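Local atomic coordinates of Rho-related gtp-binding protein RHOD (Homo sapiens, PDB entry 2J1L), a protein that is a small GTP-binding protein of the Ras family, one of the Rho-related members, and holds guanosine-5'-diphosphate in this structure. Residues Val35-Val40 with Ala198-Ala203; Leu111-Thr116 with Val183-Cys188. One frame throughout, in Å; residues are numbered along the deposited sequence.

Interaction 1. Residues Val35-Val40 with Ala198-Ala203; sequences VKVVLV and AVFQEA
V37 and L39 reach out from strand 34-41 and converge on one corner of the F200 ring, which leans toward them from helix 196-209. The nearest pair is V37 CG1 and F200 CE1, 4.2 Å apart; L39 CD2 stands 4.4 Å from the same F200 CE1, and both methyls approach the ring obliquely. With CG anti to its own carbonyl carbon (chi1 -72°), F200 swings its ring out over the sheet, while V37 places CG1 anti to the backbone N (chi1 -170°), which brings it to the ring. Beside the ring, A203 offers its small CB to V37 CG1 at 4.5 Å, and here the backbones come nearest, with the CA atoms of V37 and A203 7.3 Å apart. This is the close part of a buried contact: F54 stacks on F200, L84 of strand 80-88 touches it, and V35 continues the apolar layer farther along the helix on A207 and L208. The outer side is looser. A198, Q201 and E202 are partly exposed on the helix, and K36, V38 and V40 turn to the other side of the strand. Between these two segments the helix meets one face of the central sheet of a Ras-like fold through methyls and an aromatic ring. With no polar pair between the segments, the fit rests on shape and dispersion, with no bond direction to satisfy.

Interaction 2. Residues Leu111-Thr116 with Val183-Cys188; sequences LCFDVT and VAYLEC
Two aromatic rings, F113 and Y185, meet edge to edge instead of stacking: F113 CE1 and Y185 CE1 lie 3.9 Å apart, each at the edge of the other ring and near its plane. The two side chains cross at about a right angle. F113 sets CG between its backbone N and carbonyl carbon (chi1 69°), whereas Y185 holds CG anti to the backbone N (chi1 169°); these settings let the rings meet across the intervening strand 141-146, whose V143 touches both. F121 meets the F113 ring at an inclined angle, and Y170 packs edge-to-face with Y185. The phenol end is polar: Y185 OH donates to E187 OE2 at 2.6 Å; that oxygen lies in the plane of the tyrosine ring and accepts through its anti lone pair. R151 forms a salt bridge to the same E187 OE2 and probably helps keep the carboxylate ionised. V115 CG1 lies 4.4 Å from Y185 OH, and its backbone belongs to an Asx turn, in which T116 N reaches D114 OD1 at 2.8 Å. T116 OG1 gives that D114 OD1 a second bond of 2.9 Å, from the same face of the carboxylate. D114 OD2 pairs with K147, a residue of the guanosine-5'-diphosphate pocket. An apolar aromatic core therefore gives way to charged side chains where the strands end beside the nucleotide: the rings join by dispersion, while directional bonds within each segment fix the hydroxyl and the turn.

Both interactions draw on the one mixed sheet of this Ras-like domain, their centres about 12 Å apart. Strands 34-41 and 106-114 are neighbours in it, joined by a probable hydrogen bond between V40 O and C112 N, and strand 184-187 forms the edge beyond strand 141-146. Along the chain interaction 2 is nested inside the loop closed by interaction 1, and strand 184-187 leads on to helix 196-209. There the two contacts touch again, E202 packing on L186 and V199 on C188. The last strand and last helix are thereby both tied back to the sheet centre, where strand 34-41 leads directly into residues of the guanosine-5'-diphosphate pocket.

Interaction 1. Residues Val35-Val40 with Ala198-Ala203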
ATOM      1  N   VAL A  35      15.332  -0.713  -7.195  1.00 62.50           N
ATOM      2  CA  VAL A  35      14.457  -1.124  -6.057  1.00 62.15           C
ATOM      3  C   VAL A  35      13.232  -1.982  -6.464  1.00 61.98           C
ATOM      4  O   VAL A  35      12.600  -1.723  -7.489  1.00 61.75           O
ATOM      5  CB  VAL A  35      13.909   0.120  -5.273  1.00 61.94           C
ATOM      6  CG1 VAL A  35      13.050  -0.312  -4.097  1.00 62.26           C
ATOM      7  CG2 VAL A  35      15.014   0.974  -4.764  1.00 61.75           C
ATOM      8  N   LYS A  36      12.888  -2.972  -5.628  1.00 61.75           N
ATOM      9  CA  LYS A  36      11.736  -3.876  -5.838  1.00 61.64           C
ATOM     10  C   LYS A  36      10.552  -3.510  -4.903  1.00 61.84           C
ATOM     11  O   LYS A  36      10.702  -3.470  -3.681  1.00 61.63           O
ATOM     12  CB  LYS A  36      12.170  -5.338  -5.583  1.00 61.75           C
ATOM     13  CG  LYS A  36      11.146  -6.437  -5.971  1.00 61.72           C
ATOM     14  CD  LYS A  36      11.676  -7.877  -5.745  1.00 60.89           C
ATOM     15  N   VAL A  37       9.378  -3.248  -5.471  1.00 61.89           N
ATOM     16  CA  VAL A  37       8.207  -2.895  -4.667  1.00 62.09           C
ATOM     17  C   VAL A  37       7.162  -3.960  -4.914  1.00 62.28           C
ATOM     18  O   VAL A  37       6.819  -4.213  -6.067  1.00 63.41           O
ATOM     19  CB  VAL A  37       7.660  -1.509  -5.043  1.00 61.88           C
ATOM     20  CG1 VAL A  37       6.607  -1.062  -4.050  1.00 62.03           C
ATOM     21  CG2 VAL A  37       8.785  -0.502  -5.063  1.00 61.62           C
ATOM     22  N   VAL A  38       6.706  -4.636  -3.856  1.00 62.14           N
ATOM     23  CA  VAL A  38       5.656  -5.652  -3.996  1.00 61.51           C
ATOM     24  C   VAL A  38       4.374  -5.143  -3.381  1.00 61.68           C
ATOM     25  O   VAL A  38       4.360  -4.735  -2.224  1.00 61.17           O
ATOM     26  CB  VAL A  38       6.047  -6.996  -3.352  1.00 61.64           C
ATOM     27  CG1 VAL A  38       4.903  -7.996  -3.475  1.00 60.25           C
ATOM     28  CG2 VAL A  38       7.324  -7.545  -4.005  1.00 60.35           C
ATOM     29  N   LEU A  39       3.302  -5.128  -4.170  1.00 62.10           N
ATOM     30  CA  LEU A  39       1.993  -4.729  -3.650  1.00 62.61           C
ATOM     31  C   LEU A  39       1.252  -5.965  -3.136  1.00 63.11           C
ATOM     32  O   LEU A  39       1.131  -6.978  -3.841  1.00 63.75           O
ATOM     33  CB  LEU A  39       1.157  -4.032  -4.718  1.00 62.67           C
ATOM     34  CG  LEU A  39       1.705  -2.791  -5.440  1.00 62.76           C
ATOM     35  CD1 LEU A  39       0.599  -2.154  -6.266  1.00 63.92           C
ATOM     36  CD2 LEU A  39       2.268  -1.792  -4.485  1.00 63.84           C
ATOM     37  N   VAL A  40       0.744  -5.872  -1.910  1.00 63.18           N
ATOM     38  CA  VAL A  40       0.088  -6.995  -1.242  1.00 62.78           C
ATOM     39  C   VAL A  40      -1.201  -6.491  -0.590  1.00 61.90           C
ATOM     40  O   VAL A  40      -1.288  -5.367  -0.152  1.00 62.31           O
ATOM     41  CB  VAL A  40       1.099  -7.631  -0.244  1.00 63.22           C
ATOM     42  CG1 VAL A  40       0.438  -8.522   0.760  1.00 63.25           C
ATOM     43  CG2 VAL A  40       2.163  -8.417  -1.028  1.00 63.60           C
ATOM     44  N   ALA A 198       4.112  10.113  -3.707  1.00 63.26           N
ATOM     45  CA  ALA A 198       4.724  10.126  -2.388  1.00 62.73           C
ATOM     46  C   ALA A 198       4.812   8.706  -1.864  1.00 61.84           C
ATOM     47  O   ALA A 198       5.841   8.322  -1.333  1.00 62.23           O
ATOM     48  CB  ALA A 198       3.951  11.011  -1.411  1.00 62.78           C
ATOM     49  N   VAL A 199       3.770   7.905  -2.050  1.00 60.60           N
ATOM     50  CA  VAL A 199       3.846   6.526  -1.589  1.00 60.11           C
ATOM     51  C   VAL A 199       5.060   5.815  -2.176  1.00 59.97           C
ATOM     52  O   VAL A 199       5.798   5.151  -1.463  1.00 60.25           O
ATOM     53  CB  VAL A 199       2.580   5.694  -1.907  1.00 60.06           C
ATOM     54  CG1 VAL A 199       2.765   4.285  -1.422  1.00 57.60           C
ATOM     55  CG2 VAL A 199       1.328   6.327  -1.273  1.00 59.41           C
ATOM     56  N   PHE A 200       5.282   5.950  -3.467  1.00 59.97           N
ATOM     57  CA  PHE A 200       6.350   5.188  -4.086  1.00 60.49           C
ATOM     58  C   PHE A 200       7.725   5.807  -3.845  1.00 60.94           C
ATOM     59  O   PHE A 200       8.724   5.123  -3.951  1.00 60.97           O
ATOM     60  CB  PHE A 200       6.080   4.984  -5.567  1.00 60.13           C
ATOM     61  CG  PHE A 200       4.973   4.012  -5.828  1.00 61.15           C
ATOM     62  CD1 PHE A 200       5.222   2.638  -5.859  1.00 60.87           C
ATOM     63  CD2 PHE A 200       3.668   4.451  -6.017  1.00 61.71           C
ATOM     64  CE1 PHE A 200       4.221   1.754  -6.084  1.00 59.15           C
ATOM     65  CE2 PHE A 200       2.658   3.539  -6.250  1.00 61.27           C
ATOM     66  CZ  PHE A 200       2.939   2.194  -6.266  1.00 60.12           C
ATOM     67  N   GLN A 201       7.770   7.089  -3.514  1.00 61.58           N
ATOM     68  CA  GLN A 201       9.013   7.729  -3.120  1.00 62.29           C
ATOM     69  C   GLN A 201       9.444   7.318  -1.721  1.00 62.26           C
ATOM     70  O   GLN A 201      10.624   7.078  -1.485  1.00 61.92           O
ATOM     71  CB  GLN A 201       8.874   9.254  -3.164  1.00 63.01           C
ATOM     72  CG  GLN A 201       9.197   9.842  -4.507  1.00 64.32           C
ATOM     73  CD  GLN A 201       9.128  11.332  -4.492  1.00 65.52           C
ATOM     74  OE1 GLN A 201      10.159  12.000  -4.541  1.00 69.59           O
ATOM     75  NE2 GLN A 201       7.917  11.877  -4.412  1.00 64.19           N
ATOM     76  N   GLU A 202       8.501   7.285  -0.787  1.00 62.52           N
ATOM     77  CA  GLU A 202       8.769   6.726   0.535  1.00 63.01           C
ATOM     78  C   GLU A 202       9.216   5.287   0.410  1.00 62.43           C
ATOM     79  O   GLU A 202      10.210   4.883   0.994  1.00 62.66           O
ATOM     80  CB  GLU A 202       7.533   6.770   1.415  1.00 63.56           C
ATOM     81  CG  GLU A 202       7.594   7.882   2.452  1.00 66.77           C
ATOM     82  CD  GLU A 202       8.702   7.655   3.476  1.00 69.83           C
ATOM     83  OE1 GLU A 202       8.542   6.778   4.363  1.00 71.07           O
ATOM     84  OE2 GLU A 202       9.736   8.359   3.382  1.00 73.34           O
ATOM     85  N   ALA A 203       8.463   4.518  -0.363  1.00 62.02           N
ATOM     86  CA  ALA A 203       8.816   3.144  -0.670  1.00 61.47           C
ATOM     87  C   ALA A 203      10.308   3.046  -1.062  1.00 61.50           C
ATOM     88  O   ALA A 203      11.085   2.316  -0.437  1.00 61.98           O
ATOM     89  CB  ALA A 203       7.910   2.625  -1.785  1.00 60.62           C
TER

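Interaction 2. Residues Leu111-Thr116 with Val183-Cys188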
ATOM      1  N   LEU A 111       1.801  -3.232   2.073  1.00 59.72           N
ATOM      2  CA  LEU A 111       0.574  -3.881   2.497  1.00 59.75           C
ATOM      3  C   LEU A 111      -0.578  -2.886   2.374  1.00 59.53           C
ATOM      4  O   LEU A 111      -0.681  -1.972   3.172  1.00 59.12           O
ATOM      5  CB  LEU A 111       0.689  -4.343   3.946  1.00 59.69           C
ATOM      6  CG  LEU A 111       1.718  -5.421   4.271  1.00 61.48           C
ATOM      7  CD1 LEU A 111       1.278  -6.203   5.541  1.00 60.47           C
ATOM      8  CD2 LEU A 111       1.946  -6.389   3.097  1.00 63.68           C
ATOM      9  N   CYS A 112      -1.444  -3.104   1.391  1.00 59.93           N
ATOM     10  CA  CYS A 112      -2.504  -2.165   1.016  1.00 60.52           C
ATOM     11  C   CYS A 112      -3.878  -2.539   1.559  1.00 60.77           C
ATOM     12  O   CYS A 112      -4.240  -3.709   1.616  1.00 59.93           O
ATOM     13  CB  CYS A 112      -2.621  -2.123  -0.507  1.00 60.74           C
ATOM     14  SG  CYS A 112      -1.130  -1.512  -1.307  1.00 60.44           S
ATOM     15  N   PHE A 113      -4.656  -1.534   1.936  1.00 61.23           N
ATOM     16  CA  PHE A 113      -6.070  -1.772   2.217  1.00 62.16           C
ATOM     17  C   PHE A 113      -6.946  -0.597   1.778  1.00 62.42           C
ATOM     18  O   PHE A 113      -6.462   0.513   1.637  1.00 62.50           O
ATOM     19  CB  PHE A 113      -6.275  -2.060   3.692  1.00 62.07           C
ATOM     20  CG  PHE A 113      -6.031  -0.876   4.568  1.00 63.08           C
ATOM     21  CD1 PHE A 113      -4.752  -0.603   5.053  1.00 62.43           C
ATOM     22  CD2 PHE A 113      -7.080  -0.033   4.916  1.00 62.40           C
ATOM     23  CE1 PHE A 113      -4.533   0.482   5.863  1.00 62.04           C
ATOM     24  CE2 PHE A 113      -6.862   1.047   5.735  1.00 63.00           C
ATOM     25  CZ  PHE A 113      -5.583   1.313   6.205  1.00 62.61           C
ATOM     26  N   ASP A 114      -8.232  -0.871   1.563  1.00 62.56           N
ATOM     27  CA  ASP A 114      -9.230   0.147   1.214  1.00 62.38           C
ATOM     28  C   ASP A 114      -9.705   0.770   2.525  1.00 61.73           C
ATOM     29  O   ASP A 114     -10.165   0.038   3.419  1.00 61.92           O
ATOM     30  CB  ASP A 114     -10.368  -0.564   0.469  1.00 62.83           C
ATOM     31  CG  ASP A 114     -11.498   0.352   0.051  1.00 65.20           C
ATOM     32  OD1 ASP A 114     -11.622   1.462   0.614  1.00 68.77           O
ATOM     33  OD2 ASP A 114     -12.293  -0.062  -0.845  1.00 68.53           O
ATOM     34  N   VAL A 115      -9.591   2.091   2.676  1.00 60.75           N
ATOM     35  CA  VAL A 115     -10.040   2.719   3.932  1.00 60.86           C
ATOM     36  C   VAL A 115     -11.554   2.609   4.203  1.00 61.45           C
ATOM     37  O   VAL A 115     -11.979   2.755   5.358  1.00 61.36           O
ATOM     38  CB  VAL A 115      -9.589   4.205   4.092  1.00 60.63           C
ATOM     39  CG1 VAL A 115      -8.086   4.286   4.271  1.00 60.23           C
ATOM     40  CG2 VAL A 115     -10.062   5.071   2.943  1.00 59.78           C
ATOM     41  N   THR A 116     -12.362   2.339   3.171  1.00 62.03           N
ATOM     42  CA  THR A 116     -13.816   2.131   3.364  1.00 62.74           C
ATOM     43  C   THR A 116     -14.244   0.649   3.438  1.00 63.31           C
ATOM     44  O   THR A 116     -15.446   0.345   3.468  1.00 63.24           O
ATOM     45  CB  THR A 116     -14.646   2.861   2.281  1.00 62.74           C
ATOM     46  OG1 THR A 116     -14.323   2.352   0.976  1.00 62.83           O
ATOM     47  CG2 THR A 116     -14.369   4.355   2.343  1.00 62.69           C
ATOM     48  N   VAL A 183       7.459   0.125   8.786  1.00 61.45           N
ATOM     49  CA  VAL A 183       8.308   1.310   8.868  1.00 61.11           C
ATOM     50  C   VAL A 183       7.531   2.626   8.684  1.00 60.72           C
ATOM     51  O   VAL A 183       8.010   3.685   9.071  1.00 60.97           O
ATOM     52  CB  VAL A 183       9.450   1.222   7.848  1.00 61.26           C
ATOM     53  CG1 VAL A 183      10.267   2.496   7.842  1.00 61.80           C
ATOM     54  CG2 VAL A 183      10.330   0.031   8.172  1.00 60.96           C
ATOM     55  N   ALA A 184       6.336   2.566   8.103  1.00 60.42           N
ATOM     56  CA  ALA A 184       5.510   3.760   7.940  1.00 59.82           C
ATOM     57  C   ALA A 184       4.073   3.420   7.560  1.00 59.88           C
ATOM     58  O   ALA A 184       3.758   2.300   7.138  1.00 58.94           O
ATOM     59  CB  ALA A 184       6.111   4.660   6.881  1.00 59.41           C
ATOM     60  N   TYR A 185       3.216   4.424   7.692  1.00 60.18           N
ATOM     61  CA  TYR A 185       1.860   4.356   7.200  1.00 60.26           C
ATOM     62  C   TYR A 185       1.598   5.569   6.334  1.00 60.61           C
ATOM     63  O   TYR A 185       1.884   6.697   6.717  1.00 60.79           O
ATOM     64  CB  TYR A 185       0.855   4.310   8.336  1.00 60.40           C
ATOM     65  CG  TYR A 185      -0.564   4.505   7.860  1.00 60.87           C
ATOM     66  CD1 TYR A 185      -1.291   3.456   7.339  1.00 61.38           C
ATOM     67  CD2 TYR A 185      -1.168   5.756   7.904  1.00 62.19           C
ATOM     68  CE1 TYR A 185      -2.577   3.651   6.869  1.00 61.78           C
ATOM     69  CE2 TYR A 185      -2.453   5.949   7.444  1.00 60.83           C
ATOM     70  CZ  TYR A 185      -3.139   4.907   6.931  1.00 60.31           C
ATOM     71  OH  TYR A 185      -4.404   5.110   6.489  1.00 61.56           O
ATOM     72  N   LEU A 186       1.041   5.319   5.156  1.00 61.29           N
ATOM     73  CA  LEU A 186       0.750   6.359   4.199  1.00 61.43           C
ATOM     74  C   LEU A 186      -0.620   6.131   3.624  1.00 61.62           C
ATOM     75  O   LEU A 186      -1.164   5.038   3.687  1.00 62.12           O
ATOM     76  CB  LEU A 186       1.773   6.321   3.084  1.00 61.73           C
ATOM     77  CG  LEU A 186       3.235   6.491   3.518  1.00 63.03           C
ATOM     78  CD1 LEU A 186       4.196   5.757   2.552  1.00 63.37           C
ATOM     79  CD2 LEU A 186       3.556   7.980   3.640  1.00 62.79           C
ATOM     80  N   GLU A 187      -1.165   7.183   3.050  1.00 62.59           N
ATOM     81  CA  GLU A 187      -2.495   7.168   2.460  1.00 63.11           C
ATOM     82  C   GLU A 187      -2.483   7.884   1.136  1.00 63.00           C
ATOM     83  O   GLU A 187      -1.722   8.851   0.942  1.00 63.19           O
ATOM     84  CB  GLU A 187      -3.447   7.941   3.330  1.00 63.33           C
ATOM     85  CG  GLU A 187      -3.783   7.260   4.584  1.00 64.52           C
ATOM     86  CD  GLU A 187      -4.795   8.054   5.385  1.00 65.23           C
ATOM     87  OE1 GLU A 187      -5.018   9.243   5.072  1.00 65.13           O
ATOM     88  OE2 GLU A 187      -5.369   7.472   6.323  1.00 65.58           O
ATOM     89  N   CYS A 188      -3.377   7.455   0.256  1.00 62.76           N
ATOM     90  CA  CYS A 188      -3.487   8.052  -1.056  1.00 62.74           C
ATOM     91  C   CYS A 188      -4.846   7.765  -1.642  1.00 62.57           C
ATOM     92  O   CYS A 188      -5.571   6.897  -1.157  1.00 62.17           O
ATOM     93  CB  CYS A 188      -2.434   7.452  -1.958  1.00 62.57           C
ATOM     94  SG  CYS A 188      -2.620   5.678  -2.057  1.00 63.93           S
TER